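373aa long hypothetical citrate synthase (Sulfolobus tokodaii, PDB 1VGP) is of unproven function but is probably a dimeric, mainly helical enzyme of the citrate synthase family. Local coordinates at residues A[81-86]-A[138-143]; A[126-131]-A[324-329]; A[237-242]-A[290-295]; A[241-246]-A[298-303]. One frame throughout, in Å; residues are numbered along the deposited sequence.

Contact 1 of 4, residues A[81-86]-A[138-143]; sequences FLREVR and LDIIEP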
# COMPACT_ATOMS: atom_id res chain seq x y z
N PHE A 81 -0.42 -9.84 19.23
CA PHE A 81 -1.32 -8.97 18.50
C PHE A 81 -2.65 -9.67 18.24
O PHE A 81 -3.72 -9.10 18.47
CB PHE A 81 -0.68 -8.56 17.17
CG PHE A 81 -1.65 -7.97 16.19
CD1 PHE A 81 -2.34 -6.79 16.48
CD2 PHE A 81 -1.87 -8.59 14.95
CE1 PHE A 81 -3.23 -6.24 15.57
CE2 PHE A 81 -2.75 -8.04 14.04
CZ PHE A 81 -3.44 -6.86 14.34
N LEU A 82 -2.57 -10.90 17.75
CA LEU A 82 -3.76 -11.59 17.27
C LEU A 82 -4.75 -11.82 18.41
O LEU A 82 -5.93 -11.48 18.30
CB LEU A 82 -3.38 -12.91 16.61
CG LEU A 82 -2.63 -12.77 15.27
CD1 LEU A 82 -2.31 -14.14 14.72
CD2 LEU A 82 -3.48 -12.00 14.28
N ARG A 83 -4.27 -12.38 19.51
CA ARG A 83 -5.17 -12.71 20.61
C ARG A 83 -5.56 -11.49 21.44
O ARG A 83 -6.56 -11.52 22.16
CB ARG A 83 -4.58 -13.79 21.52
CG ARG A 83 -3.08 -13.87 21.58
CD ARG A 83 -2.66 -14.70 22.79
NE ARG A 83 -1.91 -15.91 22.45
CZ ARG A 83 -2.40 -17.15 22.52
NH1 ARG A 83 -3.69 -17.35 22.78
NH2 ARG A 83 -1.60 -18.19 22.35
N GLU A 84 -4.78 -10.42 21.34
CA GLU A 84 -5.09 -9.22 22.09
C GLU A 84 -6.05 -8.30 21.35
O GLU A 84 -6.74 -7.49 21.97
CB GLU A 84 -3.80 -8.46 22.41
CG GLU A 84 -3.16 -8.87 23.73
CD GLU A 84 -2.38 -7.74 24.39
OE1 GLU A 84 -2.95 -6.63 24.54
OE2 GLU A 84 -1.20 -7.95 24.75
N VAL A 85 -6.12 -8.45 20.03
CA VAL A 85 -6.82 -7.49 19.18
C VAL A 85 -8.35 -7.59 19.24
O VAL A 85 -8.92 -8.65 19.51
CB VAL A 85 -6.36 -7.65 17.70
CG1 VAL A 85 -6.94 -8.93 17.08
CG2 VAL A 85 -6.76 -6.42 16.90
N ARG A 86 -9.01 -6.46 19.00
CA ARG A 86 -10.43 -6.43 18.67
C ARG A 86 -10.80 -7.67 17.87
O ARG A 86 -10.16 -7.99 16.87
CB ARG A 86 -10.72 -5.17 17.85
CG ARG A 86 -12.18 -4.92 17.56
CD ARG A 86 -12.33 -3.64 16.77
NE ARG A 86 -13.63 -2.99 16.99
CZ ARG A 86 -13.77 -1.70 17.27
NH1 ARG A 86 -14.98 -1.18 17.42
NH2 ARG A 86 -12.70 -0.93 17.42
N LEU A 138 -11.54 -20.10 20.43
CA LEU A 138 -10.69 -21.28 20.55
C LEU A 138 -9.25 -20.83 20.73
O LEU A 138 -9.00 -19.63 20.91
CB LEU A 138 -10.82 -22.15 19.30
CG LEU A 138 -12.25 -22.32 18.80
CD1 LEU A 138 -12.27 -23.16 17.53
CD2 LEU A 138 -13.09 -22.98 19.89
N ASP A 139 -8.31 -21.76 20.67
CA ASP A 139 -6.92 -21.38 20.85
C ASP A 139 -6.06 -21.61 19.62
O ASP A 139 -6.33 -22.51 18.82
CB ASP A 139 -6.30 -22.12 22.04
CG ASP A 139 -5.38 -21.23 22.85
OD1 ASP A 139 -4.57 -20.48 22.24
OD2 ASP A 139 -5.46 -21.28 24.10
N ILE A 140 -5.04 -20.79 19.47
CA ILE A 140 -4.03 -21.02 18.45
C ILE A 140 -3.62 -22.48 18.49
O ILE A 140 -3.25 -23.02 19.53
CB ILE A 140 -2.78 -20.15 18.69
CG1 ILE A 140 -3.18 -18.68 18.58
CG2 ILE A 140 -1.69 -20.48 17.67
CD1 ILE A 140 -2.06 -17.73 18.92
N ILE A 141 -3.72 -23.13 17.34
CA ILE A 141 -3.19 -24.45 17.17
C ILE A 141 -2.09 -24.31 16.13
O ILE A 141 -2.34 -23.82 15.03
CB ILE A 141 -4.33 -25.41 16.70
CG1 ILE A 141 -3.75 -26.72 16.17
CG2 ILE A 141 -5.21 -24.70 15.69
CD1 ILE A 141 -3.41 -26.70 14.70
N GLU A 142 -0.87 -24.71 16.49
CA GLU A 142 0.33 -24.33 15.74
C GLU A 142 0.52 -25.07 14.43
O GLU A 142 -0.04 -26.15 14.22
CB GLU A 142 1.58 -24.56 16.60
CG GLU A 142 1.69 -23.63 17.78
CD GLU A 142 2.80 -24.02 18.73
OE1 GLU A 142 3.78 -24.66 18.27
OE2 GLU A 142 2.70 -23.69 19.94
N PRO A 143 1.31 -24.51 13.51
CA PRO A 143 1.55 -25.23 12.26
C PRO A 143 2.35 -26.49 12.51
O PRO A 143 3.27 -26.51 13.32
CB PRO A 143 2.29 -24.22 11.40
CG PRO A 143 2.97 -23.33 12.38
CD PRO A 143 2.00 -23.21 13.52

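Contact 2 of 4, residues A[126-131]-A[324-329]; sequences TIVANY and PDFFPA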
# COMPACT_ATOMS: atom_id res chain seq x y z
N THR A 126 -1.07 -19.23 8.49
CA THR A 126 -0.93 -19.22 9.94
C THR A 126 -1.61 -18.01 10.56
O THR A 126 -2.28 -18.13 11.59
CB THR A 126 0.56 -19.20 10.37
OG1 THR A 126 1.33 -20.06 9.53
CG2 THR A 126 0.70 -19.68 11.79
N ILE A 127 -1.43 -16.84 9.95
CA ILE A 127 -2.14 -15.64 10.40
C ILE A 127 -3.65 -15.86 10.29
O ILE A 127 -4.40 -15.60 11.23
CB ILE A 127 -1.78 -14.40 9.54
CG1 ILE A 127 -0.28 -14.09 9.67
CG2 ILE A 127 -2.62 -13.21 9.96
CD1 ILE A 127 0.19 -12.98 8.75
N VAL A 128 -4.08 -16.35 9.13
CA VAL A 128 -5.50 -16.47 8.87
C VAL A 128 -6.15 -17.49 9.81
O VAL A 128 -7.12 -17.17 10.51
CB VAL A 128 -5.75 -16.86 7.39
CG1 VAL A 128 -7.25 -17.00 7.12
CG2 VAL A 128 -5.16 -15.80 6.47
N ALA A 129 -5.60 -18.70 9.86
CA ALA A 129 -6.20 -19.74 10.70
C ALA A 129 -6.20 -19.35 12.18
O ALA A 129 -7.19 -19.55 12.89
CB ALA A 129 -5.44 -21.06 10.51
N ASN A 130 -5.08 -18.78 12.65
CA ASN A 130 -4.94 -18.39 14.05
C ASN A 130 -5.99 -17.36 14.45
O ASN A 130 -6.55 -17.42 15.54
CB ASN A 130 -3.55 -17.80 14.30
CG ASN A 130 -2.51 -18.87 14.56
OD1 ASN A 130 -1.36 -18.57 14.92
ND2 ASN A 130 -2.89 -20.14 14.39
N TYR A 131 -6.27 -16.42 13.56
CA TYR A 131 -7.24 -15.40 13.88
C TYR A 131 -8.65 -15.98 13.94
O TYR A 131 -9.45 -15.58 14.78
CB TYR A 131 -7.21 -14.26 12.86
CG TYR A 131 -8.09 -13.11 13.27
CD1 TYR A 131 -7.93 -12.49 14.51
CD2 TYR A 131 -9.12 -12.66 12.44
CE1 TYR A 131 -8.77 -11.45 14.92
CE2 TYR A 131 -9.96 -11.62 12.83
CZ TYR A 131 -9.79 -11.03 14.07
OH TYR A 131 -10.62 -9.99 14.45
N PRO A 324 -17.59 -16.43 5.86
CA PRO A 324 -17.58 -15.57 4.67
C PRO A 324 -16.65 -14.37 4.68
O PRO A 324 -16.20 -13.95 3.62
CB PRO A 324 -19.05 -15.17 4.50
CG PRO A 324 -19.75 -15.65 5.74
CD PRO A 324 -18.96 -16.80 6.24
N ASP A 325 -16.36 -13.80 5.84
CA ASP A 325 -15.51 -12.61 5.82
C ASP A 325 -14.03 -12.98 5.89
O ASP A 325 -13.16 -12.12 5.92
CB ASP A 325 -15.88 -11.64 6.94
CG ASP A 325 -15.92 -12.29 8.29
OD1 ASP A 325 -16.52 -11.69 9.21
OD2 ASP A 325 -15.35 -13.39 8.44
N PHE A 326 -13.77 -14.28 5.89
CA PHE A 326 -12.41 -14.79 5.77
C PHE A 326 -12.06 -15.14 4.33
O PHE A 326 -10.91 -15.38 4.01
CB PHE A 326 -12.24 -16.03 6.65
CG PHE A 326 -11.80 -15.71 8.04
CD1 PHE A 326 -10.45 -15.70 8.37
CD2 PHE A 326 -12.73 -15.42 9.04
CE1 PHE A 326 -10.03 -15.40 9.66
CE2 PHE A 326 -12.32 -15.12 10.33
CZ PHE A 326 -10.97 -15.11 10.65
N PHE A 327 -13.08 -15.18 3.47
CA PHE A 327 -12.88 -15.61 2.09
C PHE A 327 -11.79 -14.79 1.37
O PHE A 327 -10.87 -15.35 0.79
CB PHE A 327 -14.20 -15.54 1.30
CG PHE A 327 -15.25 -16.51 1.77
CD1 PHE A 327 -16.53 -16.49 1.22
CD2 PHE A 327 -14.98 -17.46 2.76
CE1 PHE A 327 -17.51 -17.38 1.65
CE2 PHE A 327 -15.95 -18.36 3.19
CZ PHE A 327 -17.22 -18.32 2.63
N PRO A 328 -11.90 -13.45 1.41
CA PRO A 328 -10.87 -12.61 0.78
C PRO A 328 -9.46 -12.89 1.29
O PRO A 328 -8.49 -12.87 0.52
CB PRO A 328 -11.31 -11.18 1.10
CG PRO A 328 -12.30 -11.31 2.21
CD PRO A 328 -12.99 -12.62 1.97
N ALA A 329 -9.34 -13.14 2.59
CA ALA A 329 -8.04 -13.40 3.20
C ALA A 329 -7.42 -14.74 2.77
O ALA A 329 -6.20 -14.85 2.64
CB ALA A 329 -8.16 -13.34 4.72

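Contact 3 of 4, residues A[237-242]-A[290-295]; sequences DYILNR and EKVEEI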
# COMPACT_ATOMS: atom_id res chain seq x y z
N ASP A 237 -37.78 -17.85 -10.31
CA ASP A 237 -38.47 -16.57 -10.14
C ASP A 237 -37.48 -15.55 -9.62
O ASP A 237 -37.50 -14.39 -10.02
CB ASP A 237 -39.64 -16.66 -9.15
CG ASP A 237 -40.80 -17.49 -9.67
OD1 ASP A 237 -41.17 -17.35 -10.86
OD2 ASP A 237 -41.36 -18.28 -8.87
N TYR A 238 -36.61 -16.00 -8.72
CA TYR A 238 -35.61 -15.13 -8.12
C TYR A 238 -34.74 -14.50 -9.20
O TYR A 238 -34.63 -13.28 -9.30
CB TYR A 238 -34.75 -15.92 -7.13
CG TYR A 238 -33.65 -15.12 -6.46
CD1 TYR A 238 -33.84 -14.54 -5.20
CD2 TYR A 238 -32.41 -14.95 -7.08
CE1 TYR A 238 -32.82 -13.81 -4.59
CE2 TYR A 238 -31.39 -14.21 -6.48
CZ TYR A 238 -31.61 -13.64 -5.23
OH TYR A 238 -30.60 -12.90 -4.64
N ILE A 239 -34.13 -15.34 -10.03
CA ILE A 239 -33.17 -14.88 -11.02
C ILE A 239 -33.86 -14.07 -12.10
O ILE A 239 -33.36 -13.02 -12.54
CB ILE A 239 -32.41 -16.06 -11.66
CG1 ILE A 239 -31.14 -16.35 -10.86
CG2 ILE A 239 -32.02 -15.73 -13.10
CD1 ILE A 239 -31.34 -17.37 -9.79
N LEU A 240 -35.02 -14.54 -12.54
CA LEU A 240 -35.75 -13.85 -13.59
C LEU A 240 -36.24 -12.52 -13.08
O LEU A 240 -36.29 -11.53 -13.81
CB LEU A 240 -36.92 -14.72 -14.08
CG LEU A 240 -36.76 -15.34 -15.48
CD1 LEU A 240 -35.29 -15.44 -15.88
CD2 LEU A 240 -37.39 -16.71 -15.49
N ASN A 241 -36.59 -12.46 -11.80
CA ASN A 241 -36.94 -11.19 -11.20
C ASN A 241 -35.74 -10.25 -11.22
O ASN A 241 -35.87 -9.05 -11.48
CB ASN A 241 -37.42 -11.37 -9.77
CG ASN A 241 -37.91 -10.07 -9.17
OD1 ASN A 241 -37.29 -9.51 -8.28
ND2 ASN A 241 -39.04 -9.57 -9.69
N ARG A 242 -34.57 -10.80 -10.94
CA ARG A 242 -33.37 -10.00 -10.86
C ARG A 242 -33.06 -9.40 -12.24
O ARG A 242 -32.73 -8.23 -12.36
CB ARG A 242 -32.22 -10.89 -10.39
CG ARG A 242 -31.11 -10.19 -9.65
CD ARG A 242 -30.82 -10.85 -8.32
NE ARG A 242 -30.60 -9.82 -7.33
CZ ARG A 242 -29.50 -9.08 -7.28
NH1 ARG A 242 -29.50 -7.90 -6.67
NH2 ARG A 242 -28.39 -9.54 -7.82
N GLU A 290 -26.60 -25.05 -9.00
CA GLU A 290 -26.72 -25.68 -10.31
C GLU A 290 -27.92 -25.12 -11.06
O GLU A 290 -27.81 -24.75 -12.23
CB GLU A 290 -26.84 -27.20 -10.17
CG GLU A 290 -25.59 -27.92 -10.63
CD GLU A 290 -25.57 -29.37 -10.21
OE1 GLU A 290 -24.47 -29.98 -10.25
OE2 GLU A 290 -26.64 -29.90 -9.84
N LYS A 291 -29.05 -25.05 -10.37
CA LYS A 291 -30.24 -24.43 -10.92
C LYS A 291 -29.98 -23.01 -11.43
O LYS A 291 -30.43 -22.63 -12.52
CB LYS A 291 -31.34 -24.41 -9.87
CG LYS A 291 -32.27 -25.59 -9.95
CD LYS A 291 -33.42 -25.30 -10.90
CE LYS A 291 -33.98 -26.59 -11.46
NZ LYS A 291 -32.87 -27.52 -11.89
N VAL A 292 -29.26 -22.22 -10.64
CA VAL A 292 -28.89 -20.87 -11.04
C VAL A 292 -27.93 -20.89 -12.23
O VAL A 292 -28.08 -20.10 -13.16
CB VAL A 292 -28.23 -20.10 -9.87
CG1 VAL A 292 -27.83 -18.71 -10.32
CG2 VAL A 292 -29.19 -20.02 -8.71
N GLU A 293 -26.96 -21.81 -12.20
CA GLU A 293 -26.01 -21.95 -13.30
C GLU A 293 -26.77 -22.24 -14.59
O GLU A 293 -26.49 -21.65 -15.65
CB GLU A 293 -25.04 -23.10 -13.02
CG GLU A 293 -23.97 -23.28 -14.10
CD GLU A 293 -23.21 -24.59 -13.97
OE1 GLU A 293 -23.39 -25.29 -12.95
OE2 GLU A 293 -22.42 -24.93 -14.89
N GLU A 294 -27.72 -23.15 -14.49
CA GLU A 294 -28.50 -23.59 -15.64
C GLU A 294 -29.24 -22.41 -16.28
O GLU A 294 -29.01 -22.09 -17.46
CB GLU A 294 -29.49 -24.66 -15.18
CG GLU A 294 -30.24 -25.35 -16.29
CD GLU A 294 -30.85 -26.66 -15.84
OE1 GLU A 294 -31.62 -27.27 -16.63
OE2 GLU A 294 -30.57 -27.09 -14.69
N ILE A 295 -30.10 -21.75 -15.52
CA ILE A 295 -30.92 -20.67 -16.07
C ILE A 295 -30.05 -19.45 -16.36
O ILE A 295 -30.32 -18.69 -17.30
CB ILE A 295 -32.07 -20.27 -15.09
CG1 ILE A 295 -32.99 -19.24 -15.76
CG2 ILE A 295 -31.49 -19.70 -13.80
CD1 ILE A 295 -34.34 -19.09 -15.07

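Contact 4 of 4, residues A[241-246]-A[298-303]; sequences NRLSNK and KYLGPK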
# COMPACT_ATOMS: atom_id res chain seq x y z
N ASN A 241 -36.59 -12.46 -11.80
CA ASN A 241 -36.94 -11.19 -11.20
C ASN A 241 -35.74 -10.25 -11.22
O ASN A 241 -35.87 -9.05 -11.48
CB ASN A 241 -37.42 -11.37 -9.77
CG ASN A 241 -37.91 -10.07 -9.17
OD1 ASN A 241 -37.29 -9.51 -8.28
ND2 ASN A 241 -39.04 -9.57 -9.69
N ARG A 242 -34.57 -10.80 -10.94
CA ARG A 242 -33.37 -10.00 -10.86
C ARG A 242 -33.06 -9.40 -12.24
O ARG A 242 -32.73 -8.23 -12.36
CB ARG A 242 -32.22 -10.89 -10.39
CG ARG A 242 -31.11 -10.19 -9.65
CD ARG A 242 -30.82 -10.85 -8.32
NE ARG A 242 -30.60 -9.82 -7.33
CZ ARG A 242 -29.50 -9.08 -7.28
NH1 ARG A 242 -29.50 -7.90 -6.67
NH2 ARG A 242 -28.39 -9.54 -7.82
N LEU A 243 -33.20 -10.22 -13.28
CA LEU A 243 -32.82 -9.82 -14.63
C LEU A 243 -33.76 -8.77 -15.19
O LEU A 243 -33.35 -7.89 -15.96
CB LEU A 243 -32.81 -11.04 -15.56
CG LEU A 243 -31.75 -12.10 -15.26
CD1 LEU A 243 -31.99 -13.32 -16.11
CD2 LEU A 243 -30.36 -11.52 -15.51
N SER A 244 -35.02 -8.85 -14.80
CA SER A 244 -36.05 -8.00 -15.38
C SER A 244 -35.88 -6.55 -14.97
O SER A 244 -36.24 -5.64 -15.71
CB SER A 244 -37.43 -8.49 -14.96
OG SER A 244 -37.59 -8.36 -13.56
N ASN A 245 -35.35 -6.31 -13.77
CA ASN A 245 -35.01 -4.95 -13.40
C ASN A 245 -33.54 -4.81 -13.15
O ASN A 245 -33.07 -4.79 -12.02
CB ASN A 245 -35.83 -4.48 -12.18
CG ASN A 245 -36.02 -5.57 -11.17
OD1 ASN A 245 -35.11 -6.35 -10.92
ND2 ASN A 245 -37.20 -5.63 -10.58
N LYS A 246 -32.82 -4.62 -14.24
CA LYS A 246 -31.53 -5.21 -14.52
C LYS A 246 -30.53 -5.26 -13.37
O LYS A 246 -29.69 -4.37 -13.23
CB LYS A 246 -30.93 -4.46 -15.71
CG LYS A 246 -31.74 -3.21 -16.09
CD LYS A 246 -31.67 -2.89 -17.58
CE LYS A 246 -32.74 -1.88 -17.98
NZ LYS A 246 -32.34 -1.06 -19.16
N LYS A 298 -28.39 -19.97 -19.64
CA LYS A 298 -29.43 -19.87 -20.65
C LYS A 298 -29.66 -18.42 -21.05
O LYS A 298 -29.52 -18.07 -22.22
CB LYS A 298 -30.73 -20.47 -20.12
CG LYS A 298 -31.88 -20.50 -21.12
CD LYS A 298 -33.20 -20.76 -20.40
CE LYS A 298 -34.40 -20.73 -21.33
NZ LYS A 298 -35.06 -22.06 -21.41
N TYR A 299 -30.00 -17.56 -20.09
CA TYR A 299 -30.34 -16.17 -20.39
C TYR A 299 -29.14 -15.27 -20.65
O TYR A 299 -29.22 -14.36 -21.48
CB TYR A 299 -31.18 -15.57 -19.26
CG TYR A 299 -32.65 -15.91 -19.39
CD1 TYR A 299 -33.54 -14.99 -19.95
CD2 TYR A 299 -33.14 -17.14 -18.98
CE1 TYR A 299 -34.88 -15.31 -20.10
CE2 TYR A 299 -34.47 -17.47 -19.13
CZ TYR A 299 -35.34 -16.55 -19.69
OH TYR A 299 -36.67 -16.87 -19.82
N LEU A 300 -28.04 -15.50 -19.96
CA LEU A 300 -26.90 -14.59 -20.01
C LEU A 300 -25.80 -15.08 -20.93
O LEU A 300 -25.01 -14.29 -21.45
CB LEU A 300 -26.33 -14.40 -18.60
CG LEU A 300 -27.02 -13.34 -17.74
CD1 LEU A 300 -28.52 -13.44 -17.88
CD2 LEU A 300 -26.60 -13.55 -16.29
N GLY A 301 -25.75 -16.39 -21.15
CA GLY A 301 -24.65 -16.98 -21.91
C GLY A 301 -24.49 -16.37 -23.29
O GLY A 301 -23.39 -16.05 -23.70
N PRO A 302 -25.60 -16.22 -24.04
CA PRO A 302 -25.56 -15.58 -25.36
C PRO A 302 -25.02 -14.15 -25.39
O PRO A 302 -24.66 -13.66 -26.45
CB PRO A 302 -27.01 -15.66 -25.84
CG PRO A 302 -27.81 -16.01 -24.63
CD PRO A 302 -26.91 -16.83 -23.78
N LYS A 303 -24.97 -13.49 -24.23
CA LYS A 303 -24.27 -12.20 -24.14
C LYS A 303 -22.82 -12.40 -23.70
O LYS A 303 -22.13 -11.44 -23.38
CB LYS A 303 -24.96 -11.26 -23.15
CG LYS A 303 -26.44 -11.50 -22.96
CD LYS A 303 -27.27 -11.02 -24.15
CE LYS A 303 -28.61 -11.76 -24.19
NZ LYS A 303 -29.27 -11.78 -22.84

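Contact 1 of 4, residues A[81-86]-A[138-143]
Arg-83 and Ile-140 mark the closest backbone approach, their CA atoms 8.7 Å apart, where the C-terminal end of helix 76-84 faces the loop that follows helix 113-135. In this mainly helical citrate synthase fold the contact is a surface tie, made by side chains alone, between a helix end and an irregular connection leading to helix 149-158. Val-85 is the first residue to leave helical geometry, and Arg-83 sits in the last turn. Its chain bends at chi3 (119°), which carries the guanidinium across to Asp-139 and Ile-140.

The guanidinium is used at its edge and over one face. At the edge, NH1 of Arg-83 donates to OD1 of Asp-139 over 3.3 Å in a salt bridge; the N-H...O angle is 160°. The oxygen lies close to the guanidinium plane and is approached on its syn side but tilted out of the carboxylate plane. The two planes stand 81° apart, so the pairing is through one nitrogen and one oxygen and not side-on. Over one face lies Ile-140, which also packs against Asn-130 and Leu-134 of helix 113-135. Around the helix end, Phe-81 and Val-85 also pack on Leu-101 and Phe-77 of the second subunit, respectively. The methyl CD1 of Ile-140 rests toward the guanidinium rim, 3.5 Å from NH2 of Arg-83.

Contact 2 of 4, residues A[126-131]-A[324-329]
The CA atoms of Val-128 and Ala-329 come within 6.9 Å of each other where the C-terminal half of helix 113-135 meets the segment leading into helix 327-346. Segment 126-131 is helical throughout, whereas 324-329 is helical at 327-329.

Phe-326 carries the largest share of the contact. Its CD1 lies 3.7 Å from CG1 of Val-128, the two side chains running past each other in opposite senses, and its CE1 comes to 3.5 Å from the backbone O of Val-128. With CG1 anti to the backbone N (chi1 179°), Val-128 gives that methyl to the ring and turns CG2 to Ala-329, whose CB is 4.3 Å from it.

This is buried helix packing inside the mainly helical body of the citrate synthase fold, joining parts of the chain almost 200 residues apart; Pro-91 of helix 91-105 and Phe-153 of helix 149-158 close in on Phe-326 and Val-128.

Tyr-131 meets Phe-326 rim to rim: the centroids are 6.0 Å apart, the planes inclined at 39°, and neither ring covers the other. The touch is CD2 of Tyr-131 against CZ of Phe-326 at 3.6 Å. Beside the apolar patch, Asp-325 forms a salt bridge with Arg-135.

Contact 3 of 4, residues A[237-242]-A[290-295]
Apolar helix-to-helix packing joins Ile-239 and Leu-240 of helix 235-244 to Val-292 and Ile-295 of helix 281-300, in a part of the fold about 27 Å from the centre of the chain. The axes of the two short segments pass 10.5 Å apart and cross at -43°, with both helices running in broadly the same direction. Ile-239 and Val-292 bring their CA atoms to 7.4 Å.

Ile-239 works with two branches. Its CD1 reaches the fork of Val-292, 3.6 Å from CG2 and 3.8 Å from CG1 of that valine, while its CG2 meets CG2 of Ile-295 at 4.1 Å as those two side chains slide past in opposite directions. This is side-chain packing between two helices of the mainly helical citrate synthase fold; Met-225 of helix 221-228 and Phe-311 of helix 309-319 also pack on Val-292.

Ile-295 splits its two ends between the neighbours. CG1 lies anti to the backbone N (chi1 -174°), sending CD1 out to Leu-240 and leaving CG2 for Ile-239. That CD1 sits 3.9 Å from both CD1 and CD2 of Leu-240, at the less buried side of the interface. Elsewhere on helix 281-300, Glu-293 is held by Lys-268 and Tyr-260.

Contact 4 of 4, residues A[241-246]-A[298-303]
Leu-243 makes the whole first shell from its side of this contact, setting its two methyl groups against Leu-300 and Tyr-299. CD2 of Leu-243 is 3.6 Å from CD1 of Leu-300, and the other methyl, CD1 of Leu-243, lies 3.9 Å from that same Leu-300 carbon; both methyls of the fork touch that one carbon. CD1 of Leu-243 also meets CB of Tyr-299 at 4.0 Å, so the tyrosine is touched near its root. The extended form of Leu-243, with CG anti to the carbonyl carbon (chi1 -66°), carries both methyls off helix 235-244 toward the other segment.

One step out are the last turns of helices 235-244 and 281-300, in the helical architecture of the citrate synthase family. The CA atoms of Leu-243 and Tyr-299 are 8.9 Å apart. Beyond Leu-243 the chain leaves helical geometry at Asn-245, and OG of Ser-244 turns back to give a 2.8 Å hydrogen bond to O of Asn-241, standing above the carbonyl plane and not in it. Across the gap, NZ of Lys-303 folds back to O of Tyr-299 at 2.9 Å, nearly in line with the C=O (165°). Arg-248, Ile-249 and Ile-305 pack further round Leu-300.

Between the segments the chemistry is purely apolar, which implies a join made by van der Waals packing of aliphatic carbons, while Ser-244 and Lys-303 bond to backbone oxygens of their own segments.

How the contacts relate
The four contacts form two pairs. Contacts 1 and 2 have centres 12 Å apart and meet directly: the hydroxyl of Tyr-131 probably hydrogen-bonds to O of Arg-86, and Val-85 packs on the Tyr-131 ring, so helix 113-135, which carries one side of contact 2, also lies against contact 1. Contacts 3 and 4 are successive stations along the same two helices, 235-244 and 281-300; their centres lie 9 Å apart, and Leu-240 touches the Tyr-299 ring. Between the pairs the separation is wide: nearest atoms are about 15 Å apart for contacts 2 and 3, and centres 45 Å for contacts 1 and 4, which lie on opposite sides of the chain's centre.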